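Local atomic coordinates of osmotically inducible protein OsmC (Psychrobacter arcticus, PDB entry 2PN2), a protein that probably serves in osmotic-stress and detoxification responses, as a member of the OsmC family, whose characterised relatives reduce organic hydroperoxides with a pair of cysteines. Residues D63-S68 with R104-V109; S71-I76 with Q146-H151; T75-K80 with I86-T91. One frame throughout, in Å; residues are numbered along the deposited sequence.

Contact 1 of 3, residues D63-S68 with R104-V109. With SO4 (sulfate ion), chain D.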
loop_
_atom_site.group_PDB
_atom_site.type_symbol
_atom_site.label_atom_id
_atom_site.label_comp_id
_atom_site.label_asym_id
_atom_site.label_seq_id
_atom_site.Cartn_x
_atom_site.Cartn_y
_atom_site.Cartn_z
ATOM N N ASP A 63 1.381 -6.933 -2.084
ATOM C CA ASP A 63 2.655 -6.399 -2.646
ATOM C C ASP A 63 2.652 -4.880 -2.527
ATOM O O ASP A 63 3.647 -4.273 -2.158
ATOM C CB ASP A 63 2.871 -6.730 -4.136
ATOM C CG ASP A 63 3.092 -8.186 -4.408
ATOM O OD1 ASP A 63 3.486 -8.937 -3.486
ATOM O OD2 ASP A 63 2.838 -8.579 -5.570
ATOM N N LEU A 64 1.505 -4.278 -2.830
ATOM C CA LEU A 64 1.351 -2.823 -2.753
ATOM C C LEU A 64 1.572 -2.317 -1.318
ATOM O O LEU A 64 2.272 -1.320 -1.113
ATOM C CB LEU A 64 -0.031 -2.430 -3.299
ATOM C CG LEU A 64 -0.246 -1.046 -3.874
ATOM C CD1 LEU A 64 0.697 -0.859 -5.055
ATOM C CD2 LEU A 64 -1.698 -0.950 -4.335
ATOM N N LEU A 65 1.006 -3.013 -0.330
ATOM C CA LEU A 65 1.203 -2.648 1.077
ATOM C C LEU A 65 2.683 -2.750 1.457
ATOM O O LEU A 65 3.219 -1.855 2.093
ATOM C CB LEU A 65 0.388 -3.558 1.997
ATOM C CG LEU A 65 0.354 -3.241 3.490
ATOM C CD1 LEU A 65 -0.426 -1.979 3.691
ATOM C CD2 LEU A 65 -0.266 -4.408 4.276
ATOM N N ALA A 66 3.321 -3.865 1.097
ATOM C CA ALA A 66 4.775 -4.087 1.420
ATOM C C ALA A 66 5.610 -2.974 0.801
ATOM O O ALA A 66 6.438 -2.351 1.480
ATOM C CB ALA A 66 5.265 -5.477 0.936
ATOM N N THR A 67 5.329 -2.670 -0.466
ATOM C CA THR A 67 6.044 -1.600 -1.181
ATOM C C THR A 67 5.823 -0.192 -0.599
ATOM O O THR A 67 6.755 0.613 -0.581
ATOM C CB THR A 67 5.715 -1.637 -2.687
ATOM O OG1 THR A 67 5.897 -2.978 -3.148
ATOM C CG2 THR A 67 6.608 -0.669 -3.478
ATOM N N SER A 68 4.609 0.102 -0.138
ATOM C CA SER A 68 4.291 1.395 0.490
ATOM C C SER A 68 5.162 1.659 1.723
ATOM O O SER A 68 5.553 2.794 1.937
ATOM C CB SER A 68 2.791 1.534 0.847
ATOM O OG SER A 68 2.433 0.795 1.992
ATOM N N ARG A 104 -4.801 -15.587 5.753
ATOM C CA ARG A 104 -3.763 -15.050 4.875
ATOM C C ARG A 104 -3.515 -13.567 5.239
ATOM O O ARG A 104 -4.458 -12.780 5.315
ATOM C CB ARG A 104 -4.139 -15.184 3.388
ATOM C CG ARG A 104 -3.085 -14.586 2.420
ATOM C CD ARG A 104 -3.300 -15.033 0.960
ATOM N NE ARG A 104 -2.328 -14.390 0.053
ATOM C CZ ARG A 104 -1.062 -14.783 -0.149
ATOM N NH1 ARG A 104 -0.546 -15.844 0.463
ATOM N NH2 ARG A 104 -0.292 -14.096 -0.991
ATOM N N ARG A 105 -2.254 -13.218 5.486
ATOM C CA ARG A 105 -1.858 -11.865 5.877
ATOM C C ARG A 105 -0.338 -11.770 5.759
ATOM O O ARG A 105 0.335 -12.800 5.683
ATOM C CB ARG A 105 -2.282 -11.584 7.336
ATOM C CG ARG A 105 -1.593 -12.513 8.353
ATOM C CD ARG A 105 -2.120 -12.463 9.774
ATOM N NE ARG A 105 -1.197 -13.238 10.625
ATOM C CZ ARG A 105 -1.291 -14.543 10.909
ATOM N NH1 ARG A 105 -2.281 -15.300 10.446
ATOM N NH2 ARG A 105 -0.355 -15.103 11.679
ATOM N N VAL A 106 0.174 -10.549 5.770
ATOM C CA VAL A 106 1.622 -10.261 5.754
ATOM C C VAL A 106 2.152 -10.508 7.173
ATOM O O VAL A 106 1.528 -10.071 8.153
ATOM C CB VAL A 106 1.909 -8.789 5.344
ATOM C CG1 VAL A 106 3.441 -8.489 5.311
ATOM C CG2 VAL A 106 1.274 -8.455 3.971
ATOM N N SER A 107 3.260 -11.245 7.275
ATOM C CA SER A 107 3.939 -11.534 8.557
ATOM C C SER A 107 5.307 -10.829 8.659
ATOM O O SER A 107 5.750 -10.510 9.761
ATOM C CB SER A 107 4.108 -13.037 8.758
ATOM O OG SER A 107 4.918 -13.629 7.739
ATOM N N GLU A 108 6.008 -10.654 7.533
ATOM C CA GLU A 108 7.286 -9.950 7.533
ATOM C C GLU A 108 7.442 -9.128 6.261
ATOM O O GLU A 108 6.907 -9.503 5.200
ATOM C CB GLU A 108 8.481 -10.928 7.650
ATOM C CG GLU A 108 8.327 -12.063 8.672
ATOM C CD GLU A 108 9.556 -12.969 8.789
ATOM O OE1 GLU A 108 10.630 -12.648 8.240
ATOM O OE2 GLU A 108 9.437 -14.005 9.461
ATOM N N VAL A 109 8.118 -7.985 6.386
ATOM C CA VAL A 109 8.517 -7.188 5.221
ATOM C C VAL A 109 9.996 -6.904 5.397
ATOM O O VAL A 109 10.397 -6.248 6.390
ATOM C CB VAL A 109 7.740 -5.877 5.070
ATOM C CG1 VAL A 109 8.272 -5.100 3.876
ATOM C CG2 VAL A 109 6.244 -6.132 4.915
HETATM S S SO4 D . -2.320 -10.996 -2.103
HETATM O O1 SO4 D . -0.936 -11.081 -2.576
HETATM O O2 SO4 D . -2.809 -9.614 -2.180
HETATM O O3 SO4 D . -3.131 -11.832 -2.983
HETATM O O4 SO4 D . -2.409 -11.493 -0.734
#
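A66 and V109 make the closest approach between the helix 61-83 and the strand 105-114. The CB of A66 lies 4.1 Å from CG2 of V109, while the other branch, CG1, faces the carbonyl O of A66, so the valine fork meets this small residue with both methyls. With CG1 anti to the backbone N (chi1 177°), CG2 lies beside that N and is the branch that meets CB of A66. Further back, V106 offers CG2 to CD2 of L65 at a looser 4.3 Å, in one of two modelled conformers of the leucine. V106 and V109 can both face the helix although three residues apart because S107 and E108 form a classic beta bulge opposite V98, which shifts the alternation by one.

At the strand entrance, R104 stretches its chain toward a sulfate, probably from the crystallisation liquor. Its NE donates to O4 of the sulfate at 3.0 Å, with the sulfur in the plane of the guanidinium at its edge; the NH2 bonds are weak. T62 and S60 hold the same ion.

Within the helix, T67 OG1 donates to D63 O at 2.8 Å, from above the carbonyl plane, and D63 itself pairs with K97. L65 also packs on L65 of the second subunit. A long helix laid over a mixed sheet and reaching the dimer partner fits the alpha/beta fold of OsmC proteins.

Contact 2 of 3, residues S71-I76 with Q146-H151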
loop_
_atom_site.group_PDB
_atom_site.type_symbol
_atom_site.label_atom_id
_atom_site.label_comp_id
_atom_site.label_asym_id
_atom_site.label_seq_id
_atom_site.Cartn_x
_atom_site.Cartn_y
_atom_site.Cartn_z
ATOM N N SER A 71 8.546 2.682 0.319
ATOM C CA SER A 71 8.398 4.054 -0.222
ATOM C C SER A 71 8.342 5.104 0.875
ATOM O O SER A 71 8.973 6.161 0.762
ATOM C CB SER A 71 7.150 4.184 -1.083
ATOM O OG SER A 71 7.386 3.551 -2.310
ATOM N N CYS A 72 7.609 4.793 1.938
ATOM C CA CYS A 72 7.477 5.684 3.076
ATOM C C CYS A 72 8.833 5.904 3.761
ATOM O O CYS A 72 9.197 7.047 4.077
ATOM C CB CYS A 72 6.460 5.125 4.064
ATOM S SG CYS A 72 6.086 6.251 5.363
HETATM N N MSE A 73 9.579 4.812 3.933
HETATM C CA MSE A 73 10.920 4.839 4.544
HETATM C C MSE A 73 11.913 5.697 3.755
HETATM O O MSE A 73 12.603 6.528 4.348
HETATM C CB MSE A 73 11.473 3.427 4.696
HETATM C CG MSE A 73 10.805 2.673 5.791
HETATM SE SE MSE A 73 11.583 0.906 6.073
HETATM C CE MSE A 73 10.450 0.371 7.544
ATOM N N LEU A 74 11.957 5.496 2.429
ATOM C CA LEU A 74 12.814 6.296 1.557
ATOM C C LEU A 74 12.412 7.776 1.569
ATOM O O LEU A 74 13.280 8.644 1.530
ATOM C CB LEU A 74 12.839 5.760 0.122
ATOM C CG LEU A 74 13.514 4.412 -0.168
ATOM C CD1 LEU A 74 13.414 4.124 -1.652
ATOM C CD2 LEU A 74 14.978 4.403 0.271
ATOM N N THR A 75 11.106 8.050 1.652
ATOM C CA THR A 75 10.578 9.426 1.646
ATOM C C THR A 75 10.987 10.167 2.924
ATOM O O THR A 75 11.495 11.295 2.846
ATOM C CB THR A 75 9.048 9.439 1.451
ATOM O OG1 THR A 75 8.725 8.746 0.230
ATOM C CG2 THR A 75 8.497 10.874 1.396
ATOM N N ILE A 76 10.781 9.537 4.082
ATOM C CA ILE A 76 11.160 10.145 5.376
ATOM C C ILE A 76 12.691 10.245 5.508
ATOM O O ILE A 76 13.175 11.212 6.108
ATOM C CB ILE A 76 10.488 9.452 6.599
ATOM C CG1 ILE A 76 10.515 10.382 7.814
ATOM C CG2 ILE A 76 11.123 8.101 6.895
ATOM C CD1 ILE A 76 9.877 9.807 9.063
ATOM N N GLN A 146 9.304 -5.879 10.599
ATOM C CA GLN A 146 9.829 -4.902 9.626
ATOM C C GLN A 146 11.353 -4.999 9.733
ATOM O O GLN A 146 11.943 -4.476 10.668
ATOM C CB GLN A 146 9.337 -3.497 9.944
ATOM C CG GLN A 146 7.819 -3.383 9.944
ATOM C CD GLN A 146 7.332 -1.993 10.253
ATOM O OE1 GLN A 146 7.904 -0.999 9.796
ATOM N NE2 GLN A 146 6.249 -1.913 11.013
ATOM N N LYS A 147 11.971 -5.744 8.819
ATOM C CA LYS A 147 13.421 -5.983 8.819
ATOM C C LYS A 147 14.112 -5.077 7.815
ATOM O O LYS A 147 14.019 -5.301 6.615
ATOM C CB LYS A 147 13.698 -7.441 8.480
ATOM C CG LYS A 147 15.154 -7.874 8.577
ATOM C CD LYS A 147 15.269 -9.326 8.210
ATOM C CE LYS A 147 16.708 -9.820 8.278
ATOM N NZ LYS A 147 16.807 -11.278 7.957
ATOM N N VAL A 148 14.825 -4.078 8.320
ATOM C CA VAL A 148 15.546 -3.126 7.498
ATOM C C VAL A 148 17.059 -3.368 7.606
ATOM O O VAL A 148 17.594 -3.455 8.707
ATOM C CB VAL A 148 15.197 -1.680 7.884
ATOM C CG1 VAL A 148 15.879 -0.697 6.938
ATOM C CG2 VAL A 148 13.675 -1.468 7.870
ATOM N N ILE A 149 17.717 -3.530 6.460
ATOM C CA ILE A 149 19.184 -3.660 6.384
ATOM C C ILE A 149 19.690 -2.582 5.406
ATOM O O ILE A 149 19.033 -2.320 4.385
ATOM C CB ILE A 149 19.652 -5.105 6.019
ATOM C CG1 ILE A 149 19.176 -5.555 4.629
ATOM C CG2 ILE A 149 19.157 -6.111 7.080
ATOM C CD1 ILE A 149 19.467 -7.058 4.295
ATOM N N ILE A 150 20.804 -1.930 5.759
ATOM C CA ILE A 150 21.455 -0.903 4.926
ATOM C C ILE A 150 22.719 -1.494 4.292
ATOM O O ILE A 150 23.569 -1.975 5.016
ATOM C CB ILE A 150 21.892 0.331 5.741
ATOM C CG1 ILE A 150 20.710 1.026 6.399
ATOM C CG2 ILE A 150 22.601 1.363 4.838
ATOM C CD1 ILE A 150 21.148 2.087 7.380
ATOM N N HIS A 151 22.837 -1.463 2.963
ATOM C CA HIS A 151 24.042 -1.949 2.257
ATOM C C HIS A 151 24.820 -0.758 1.704
ATOM O O HIS A 151 24.267 0.332 1.515
ATOM C CB HIS A 151 23.702 -2.914 1.111
ATOM C CG HIS A 151 22.837 -4.074 1.511
ATOM N ND1 HIS A 151 21.863 -4.596 0.683
ATOM C CD2 HIS A 151 22.774 -4.789 2.659
ATOM C CE1 HIS A 151 21.260 -5.602 1.293
ATOM N NE2 HIS A 151 21.790 -5.737 2.496
#
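M73, a selenomethionine in this crystal, meets V148 tip to tip. The SE of M73 is 3.6 Å from CG2 of V148, and the terminal CE of M73 lies at 3.7 Å from the same methyl. The M73 chain is extended beyond CG, and with CG anti to the carbonyl carbon (chi1 -73°) it reaches from the helix to the strand although their nearest CA atoms, those of M73 and V148, are 9.7 Å apart. Helix 121-132 packs against the same two side chains: A131 touches M73, while Y128 and L132 touch V148.

The second kind of contact is between a methyl and a polar group. Q146 crosses M73 at a slant and brings its OE1 to 3.7 Å from CE of M73, a van der Waals touch. The other end of the amide is committed, since NE2 of Q146 donates to the carbonyl O of A137, and this should fix which way OE1 faces.

Within the helix, S71 O takes T75 OG1 at 2.7 Å and T75 N at 3.0 Å, the two reaching it from opposite faces of its carbonyl plane. Next door, C72 touches C134, consistent with the cysteine pair of OsmC relatives.

No hydrogen bond crosses from 71-76 to 146-151, so the two are held here mainly by van der Waals contact, with the large, polarisable selenium meeting a methyl and the amide oxygen touching the chain end.

Contact 3 of 3, residues T75-K80 with I86-T91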
loop_
_atom_site.group_PDB
_atom_site.type_symbol
_atom_site.label_atom_id
_atom_site.label_comp_id
_atom_site.label_asym_id
_atom_site.label_seq_id
_atom_site.Cartn_x
_atom_site.Cartn_y
_atom_site.Cartn_z
ATOM N N THR A 75 11.106 8.050 1.652
ATOM C CA THR A 75 10.578 9.426 1.646
ATOM C C THR A 75 10.987 10.167 2.924
ATOM O O THR A 75 11.495 11.295 2.846
ATOM C CB THR A 75 9.048 9.439 1.451
ATOM O OG1 THR A 75 8.725 8.746 0.230
ATOM C CG2 THR A 75 8.497 10.874 1.396
ATOM N N ILE A 76 10.781 9.537 4.082
ATOM C CA ILE A 76 11.160 10.145 5.376
ATOM C C ILE A 76 12.691 10.245 5.508
ATOM O O ILE A 76 13.175 11.212 6.108
ATOM C CB ILE A 76 10.488 9.452 6.599
ATOM C CG1 ILE A 76 10.515 10.382 7.814
ATOM C CG2 ILE A 76 11.123 8.101 6.895
ATOM C CD1 ILE A 76 9.877 9.807 9.063
ATOM N N ILE A 77 13.436 9.273 4.949
ATOM C CA ILE A 77 14.922 9.378 4.859
ATOM C C ILE A 77 15.304 10.575 3.969
ATOM O O ILE A 77 16.220 11.322 4.310
ATOM C CB ILE A 77 15.623 8.057 4.372
ATOM C CG1 ILE A 77 15.588 7.013 5.489
ATOM C CG2 ILE A 77 17.098 8.318 3.987
ATOM C CD1 ILE A 77 15.932 5.580 5.036
ATOM N N GLY A 78 14.582 10.763 2.859
ATOM C CA GLY A 78 14.795 11.919 1.962
ATOM C C GLY A 78 14.624 13.273 2.638
ATOM O O GLY A 78 15.375 14.197 2.367
ATOM N N ILE A 79 13.634 13.379 3.522
ATOM C CA ILE A 79 13.403 14.596 4.320
ATOM C C ILE A 79 14.604 14.839 5.231
ATOM O O ILE A 79 15.089 15.964 5.326
ATOM C CB ILE A 79 12.118 14.478 5.192
ATOM C CG1 ILE A 79 10.870 14.467 4.301
ATOM C CG2 ILE A 79 12.033 15.615 6.211
ATOM C CD1 ILE A 79 9.546 14.348 5.065
ATOM N N LYS A 80 15.081 13.774 5.871
ATOM C CA LYS A 80 16.231 13.842 6.782
ATOM C C LYS A 80 17.508 14.149 6.007
ATOM O O LYS A 80 18.310 14.966 6.459
ATOM C CB LYS A 80 16.409 12.552 7.599
ATOM C CG LYS A 80 17.101 12.830 8.941
ATOM C CD LYS A 80 16.070 13.281 9.993
ATOM C CE LYS A 80 16.657 14.180 11.052
ATOM N NZ LYS A 80 17.864 13.627 11.695
ATOM N N ILE A 86 22.500 15.997 2.245
ATOM C CA ILE A 86 23.059 14.766 1.682
ATOM C C ILE A 86 22.159 14.377 0.500
ATOM O O ILE A 86 20.958 14.137 0.696
ATOM C CB ILE A 86 23.049 13.606 2.725
ATOM C CG1 ILE A 86 23.861 13.973 3.982
ATOM C CG2 ILE A 86 23.595 12.308 2.114
ATOM C CD1 ILE A 86 23.682 12.964 5.126
ATOM N N ASP A 87 22.727 14.344 -0.712
ATOM C CA ASP A 87 22.002 13.928 -1.920
ATOM C C ASP A 87 21.997 12.404 -1.890
ATOM O O ASP A 87 23.066 11.781 -1.928
ATOM C CB ASP A 87 22.677 14.442 -3.208
ATOM C CG ASP A 87 21.835 14.200 -4.477
ATOM O OD1 ASP A 87 20.959 13.309 -4.502
ATOM O OD2 ASP A 87 22.060 14.915 -5.476
ATOM N N ILE A 88 20.799 11.826 -1.808
ATOM C CA ILE A 88 20.625 10.373 -1.800
ATOM C C ILE A 88 19.883 9.856 -3.039
ATOM O O ILE A 88 19.399 8.732 -3.024
ATOM C CB ILE A 88 19.978 9.852 -0.456
ATOM C CG1 ILE A 88 18.607 10.479 -0.194
ATOM C CG2 ILE A 88 20.917 10.128 0.696
ATOM C CD1 ILE A 88 17.728 9.648 0.734
ATOM N N ALA A 89 19.830 10.641 -4.128
ATOM C CA ALA A 89 19.161 10.200 -5.376
ATOM C C ALA A 89 19.827 8.912 -5.873
ATOM O O ALA A 89 21.045 8.738 -5.742
ATOM C CB ALA A 89 19.192 11.299 -6.464
ATOM N N GLY A 90 19.020 7.979 -6.368
ATOM C CA GLY A 90 19.533 6.684 -6.822
ATOM C C GLY A 90 19.587 5.621 -5.732
ATOM O O GLY A 90 19.909 4.459 -6.032
ATOM N N THR A 91 19.277 5.992 -4.480
ATOM C CA THR A 91 19.162 5.033 -3.382
ATOM C C THR A 91 18.051 4.052 -3.772
ATOM O O THR A 91 17.066 4.448 -4.406
ATOM C CB THR A 91 18.832 5.732 -2.026
ATOM O OG1 THR A 91 19.943 6.549 -1.638
ATOM C CG2 THR A 91 18.566 4.688 -0.897
#
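I88, whose side chain meets the helix, has a carbonyl O that T91 grips twice: T91 OG1 lies 2.6 Å from I88 O, and T91 N donates to I88 O at 3.1 Å. The hydroxyl stands only 17° from the carbonyl plane. The backbone bond closes a type II beta turn from I88 to T91, with G90 in its third position, where the positive phi suits a glycine. Overlapping it, D87 makes an Asx turn: A89 N donates to D87 OD1 at 2.9 Å in a nearly straight bond (166°), meeting the oxygen close to its C-O axis. The two overlapping turns shape the connection between helix 61-83 and strand 92-100 of the mixed sheet, and fold it back against the last turns of the helix it has just left.

The touch itself is made by the tip of I88. Its CG1 sits between the backbone N and the carbonyl carbon (chi1 59°), and CD1 then extends toward the helix. There it meets CG2 of I77 at 3.6 Å, the two side chains crossing at about a right angle, and CD1 of I88 also rests 3.9 Å from CA of G78, directly on the helix backbone. A81, a turn further along, touches I88 as well. I77 continues the apolar layer to I113 of strand 105-114 and to F127 of helix 121-132. Y27 of the second subunit packs on both I88 and T91, and backbone hydrogen bonds run from G90 and T91 to that subunit.

Overall arrangement
All three contacts draw on helix 61-83, in the order 1, 2, 3 from its beginning toward its end. Contacts 1 and 2 lay it on neighbouring strands, 105-114 and 145-150, of one mixed sheet; their centres are 14 Å apart, they cross along the chain, and V109 O and K147 N, 2.9 Å apart, probably hydrogen-bond across the two strands. Contact 3 is nested inside the loop closed by contact 1, 23 Å away between centres, but only 11 Å from contact 2, with which it shares T75 and I76. Every contact also touches the second subunit, so the helix links the sheet, the loop leading into strand 92-100 and the dimer partner.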